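Local atomic coordinates of pyocin sheath PA0622 (Pseudomonas aeruginosa, PDB entry 6PYT), a protein that probably forms the contractile sheath around the tail tube of an R-type pyocin, a phage-tail-like bacteriocin, as in related phage tail sheaths. Residues Ser25-Cys30 / Ala76-Val81; Thr50-Ala55 / Ala71-Ala76. All blocks are in the same frame, centred on the assembly; numbering follows the deposited sequence.

Interaction 1: Ser25-Cys30 / Ala76-Val81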
# COMPACT_ATOMS: atom_id res chain seq x y z
N SER B 25 -19.84 40.76 -33.19
CA SER B 25 -20.60 41.30 -34.31
C SER B 25 -20.74 42.81 -34.19
O SER B 25 -20.79 43.36 -33.09
CB SER B 25 -21.97 40.65 -34.38
OG SER B 25 -22.74 41.22 -35.42
N VAL B 26 -20.80 43.48 -35.34
CA VAL B 26 -20.97 44.92 -35.41
C VAL B 26 -22.35 45.22 -35.97
O VAL B 26 -22.87 44.47 -36.80
CB VAL B 26 -19.85 45.58 -36.24
CG1 VAL B 26 -18.56 45.49 -35.51
CG2 VAL B 26 -19.67 44.83 -37.50
N ILE B 27 -22.95 46.31 -35.50
CA ILE B 27 -24.35 46.63 -35.75
C ILE B 27 -24.42 48.07 -36.26
O ILE B 27 -23.83 48.97 -35.67
CB ILE B 27 -25.20 46.46 -34.48
CG1 ILE B 27 -25.25 44.99 -34.06
CG2 ILE B 27 -26.61 46.97 -34.68
CD1 ILE B 27 -25.86 44.77 -32.72
N GLY B 28 -25.15 48.27 -37.37
CA GLY B 28 -25.34 49.59 -37.92
C GLY B 28 -26.67 50.17 -37.50
O GLY B 28 -27.72 49.64 -37.85
N LEU B 29 -26.62 51.27 -36.77
CA LEU B 29 -27.78 51.84 -36.12
C LEU B 29 -28.01 53.25 -36.63
O LEU B 29 -27.06 53.98 -36.93
CB LEU B 29 -27.59 51.84 -34.59
CG LEU B 29 -28.76 52.01 -33.63
CD1 LEU B 29 -28.43 51.27 -32.36
CD2 LEU B 29 -29.02 53.44 -33.29
N CYS B 30 -29.28 53.64 -36.73
CA CYS B 30 -29.64 54.94 -37.29
C CYS B 30 -31.00 55.34 -36.75
O CYS B 30 -32.00 54.68 -37.04
CB CYS B 30 -29.67 54.86 -38.81
SG CYS B 30 -30.07 56.40 -39.61
N ALA B 76 -26.17 42.04 -25.49
CA ALA B 76 -24.81 41.78 -25.94
C ALA B 76 -23.99 43.05 -25.81
O ALA B 76 -24.49 44.14 -26.04
CB ALA B 76 -24.79 41.29 -27.39
N GLN B 77 -22.73 42.89 -25.44
CA GLN B 77 -21.80 44.01 -25.37
C GLN B 77 -21.18 44.19 -26.76
O GLN B 77 -20.01 43.91 -27.02
CB GLN B 77 -20.75 43.77 -24.30
CG GLN B 77 -19.88 44.96 -23.95
CD GLN B 77 -18.86 44.62 -22.89
OE1 GLN B 77 -18.77 43.48 -22.43
NE2 GLN B 77 -18.07 45.61 -22.50
N ALA B 78 -22.02 44.66 -27.67
CA ALA B 78 -21.71 44.66 -29.09
C ALA B 78 -21.09 45.98 -29.51
O ALA B 78 -21.14 46.98 -28.80
CB ALA B 78 -22.97 44.38 -29.91
N VAL B 79 -20.51 45.98 -30.70
CA VAL B 79 -19.95 47.18 -31.29
C VAL B 79 -21.01 47.78 -32.20
O VAL B 79 -21.57 47.09 -33.05
CB VAL B 79 -18.67 46.85 -32.07
CG1 VAL B 79 -18.18 48.06 -32.81
CG2 VAL B 79 -17.60 46.35 -31.12
N ILE B 80 -21.31 49.06 -32.00
CA ILE B 80 -22.39 49.72 -32.72
C ILE B 80 -21.82 50.93 -33.44
O ILE B 80 -21.37 51.89 -32.79
CB ILE B 80 -23.53 50.13 -31.79
CG1 ILE B 80 -24.14 48.91 -31.11
CG2 ILE B 80 -24.60 50.85 -32.56
CD1 ILE B 80 -25.04 49.26 -29.96
N VAL B 81 -21.86 50.91 -34.76
CA VAL B 81 -21.64 52.09 -35.58
C VAL B 81 -22.98 52.79 -35.70
O VAL B 81 -23.88 52.31 -36.39
CB VAL B 81 -21.06 51.73 -36.95
CG1 VAL B 81 -20.97 52.95 -37.83
CG2 VAL B 81 -19.70 51.11 -36.78

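Interaction 2: Thr50-Ala55 / Ala71-Ala76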
# COMPACT_ATOMS: atom_id res chain seq x y z
N THR B 50 -19.19 51.26 -27.62
CA THR B 50 -18.93 50.03 -26.89
C THR B 50 -19.58 49.99 -25.52
O THR B 50 -19.34 49.04 -24.77
CB THR B 50 -17.42 49.80 -26.71
OG1 THR B 50 -16.86 50.88 -25.95
CG2 THR B 50 -16.69 49.68 -28.04
N SER B 51 -20.38 50.99 -25.15
CA SER B 51 -20.92 51.06 -23.80
C SER B 51 -22.19 51.88 -23.79
O SER B 51 -22.44 52.69 -24.69
CB SER B 51 -19.91 51.69 -22.83
OG SER B 51 -18.75 50.88 -22.68
N LYS B 52 -23.01 51.68 -22.76
CA LYS B 52 -24.13 52.57 -22.52
C LYS B 52 -23.66 53.97 -22.14
O LYS B 52 -24.35 54.95 -22.42
CB LYS B 52 -25.05 52.03 -21.43
CG LYS B 52 -25.87 50.83 -21.84
CD LYS B 52 -26.84 50.44 -20.76
CE LYS B 52 -27.64 49.23 -21.18
NZ LYS B 52 -28.62 48.79 -20.16
N LYS B 53 -22.50 54.06 -21.49
CA LYS B 53 -21.91 55.37 -21.23
C LYS B 53 -21.45 56.03 -22.52
O LYS B 53 -21.63 57.23 -22.71
CB LYS B 53 -20.76 55.23 -20.24
CG LYS B 53 -20.10 56.53 -19.83
CD LYS B 53 -21.00 57.34 -18.91
CE LYS B 53 -20.28 58.59 -18.41
NZ LYS B 53 -21.14 59.45 -17.55
N ASP B 54 -20.87 55.24 -23.43
CA ASP B 54 -20.45 55.78 -24.72
C ASP B 54 -21.62 56.12 -25.61
O ASP B 54 -21.47 56.93 -26.53
CB ASP B 54 -19.53 54.78 -25.42
N ALA B 55 -22.79 55.53 -25.37
CA ALA B 55 -23.99 55.88 -26.11
C ALA B 55 -24.65 57.12 -25.54
O ALA B 55 -25.29 57.88 -26.28
CB ALA B 55 -24.98 54.72 -26.09
N ALA B 71 -31.23 49.01 -25.83
CA ALA B 71 -31.88 47.78 -26.26
C ALA B 71 -30.90 46.72 -26.71
O ALA B 71 -31.24 45.53 -26.69
CB ALA B 71 -32.86 48.09 -27.39
N ILE B 72 -29.71 47.10 -27.14
CA ILE B 72 -28.72 46.14 -27.59
C ILE B 72 -27.78 45.75 -26.45
O ILE B 72 -27.44 44.57 -26.29
CB ILE B 72 -27.95 46.72 -28.79
CG1 ILE B 72 -28.92 46.99 -29.93
CG2 ILE B 72 -26.87 45.79 -29.26
CD1 ILE B 72 -28.33 47.77 -31.05
N TYR B 73 -27.40 46.71 -25.62
CA TYR B 73 -26.46 46.47 -24.54
C TYR B 73 -27.06 45.70 -23.37
O TYR B 73 -26.30 45.25 -22.51
CB TYR B 73 -25.91 47.81 -24.08
CG TYR B 73 -24.94 48.40 -25.06
CD1 TYR B 73 -24.15 47.58 -25.84
CD2 TYR B 73 -24.86 49.77 -25.27
CE1 TYR B 73 -23.27 48.10 -26.74
CE2 TYR B 73 -24.00 50.30 -26.19
CZ TYR B 73 -23.20 49.46 -26.92
OH TYR B 73 -22.32 49.97 -27.84
N ASN B 74 -28.37 45.51 -23.33
CA ASN B 74 -28.95 44.62 -22.34
C ASN B 74 -28.76 43.16 -22.69
O ASN B 74 -28.95 42.30 -21.83
CB ASN B 74 -30.44 44.90 -22.16
CG ASN B 74 -30.71 46.24 -21.53
OD1 ASN B 74 -29.97 46.69 -20.66
ND2 ASN B 74 -31.78 46.89 -21.97
N ARG B 75 -28.40 42.86 -23.93
CA ARG B 75 -28.25 41.48 -24.36
C ARG B 75 -26.84 41.14 -24.80
O ARG B 75 -26.35 40.05 -24.48
CB ARG B 75 -29.25 41.18 -25.48
CG ARG B 75 -29.30 39.74 -25.90
CD ARG B 75 -29.55 38.86 -24.69
NE ARG B 75 -29.90 37.50 -25.03
CZ ARG B 75 -29.78 36.48 -24.19
NH1 ARG B 75 -29.26 36.68 -22.99
NH2 ARG B 75 -30.15 35.27 -24.55
N ALA B 76 -26.17 42.04 -25.49
CA ALA B 76 -24.81 41.78 -25.94
C ALA B 76 -23.99 43.05 -25.81
O ALA B 76 -24.49 44.14 -26.04
CB ALA B 76 -24.79 41.29 -27.39

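Interaction 1: Ser25-Cys30 / Ala76-Val81
V26 and V79 are neighbours on one face of the sheet, with their side chains projecting together. V26 CG1 lies beside its own backbone N, anti to the carbonyl carbon (chi1 -70°). From there it meets V79 CB at 3.7 Å and V79 CG1 equally closely. V81 projects from the same face, where its bridge partner G28 has no side chain. On the other face I27 and I80 are paired more loosely. The extended I27 chain reaches A78, with CD1 4.0 Å from A78 CB. L29 crosses I80 obliquely, and its CB touches I80 CG2 at 3.7 Å. The backbones pair in parallel, with I27 bridged to I80. I27 N donates to V79 O, V81 N to I27 O, and L29 N to V81 O at 3.0 Å. The last is nearly straight at its hydrogen (170°). I27 thus bonds both neighbours of I80 through its N-H and C=O, as in a regular parallel sheet. Strand 21-33 lies between strands 76-86 and 127-129. Helix 64-73 packs on the face of I27, L29 and I80, and A209 of helix 201-214 touches I27. A123 meets V26 and V81 on the opposite face.

Interaction 2: Thr50-Ala55 / Ala71-Ala76
K52 and Y73 are the nearest backbone positions, their CA atoms 6.8 Å apart, where the first turn of helix 52-58 meets the C-terminal end of helix 64-73. The contact joins two helices of the region that matches the N-terminal part of Gp18 domain III. The Y73 side chain reaches across to the T50-K52 backbone, while the K52 chain runs the other way alongside it. The ring meets this backbone obliquely. Y73 CE2 is 3.2 Å from S51 O, and Y73 CD2 is 3.7 Å from K52 N. S51 occupies the N-cap position, but its side chain makes no capping bond. Its carbonyl oxygen accepts from A55 N in the first helical turn. K52 leaves its backbone with CG beside N (chi1 -72°) and is extended beyond. Its CG and CE therefore run along the root of Y73, with K52 CE 3.7 Å from Y73 CB. The amine then meets the N74 side chain, which is set nearly perpendicular to the lysine. K52 NZ donates to N74 OD1, tilted 31° from the carbonyl plane. T18 OG1 also hydrogen-bonds to N74 OD1, so that oxygen has two partners. The chemistry is thus split. The aliphatic part of K52 packs against Y73, and its charged end is held by a neutral amide oxygen. The ammonium charge would probably polarise that amide.

Interaction 1 is a buried contact, and interaction 2 lies at the surface, their centres about 9 Å apart. Both fall in the Gp18 domain III N-terminal region, and interaction 2 is nested in the chain between the two strands of interaction 1. They share A76, close to where the chain passes from helix 64-73 into strand 76-86. The helix packs on the sheet, with I72 against I27 and L29. Y73 belongs to both settings: its ring takes part in interaction 2, and its OH makes a weak hydrogen bond to A78 O. The buried strand pair meets through apolar side chains and backbone bonds. The charged lysine sits at the more exposed helix contact, beside an aromatic ring.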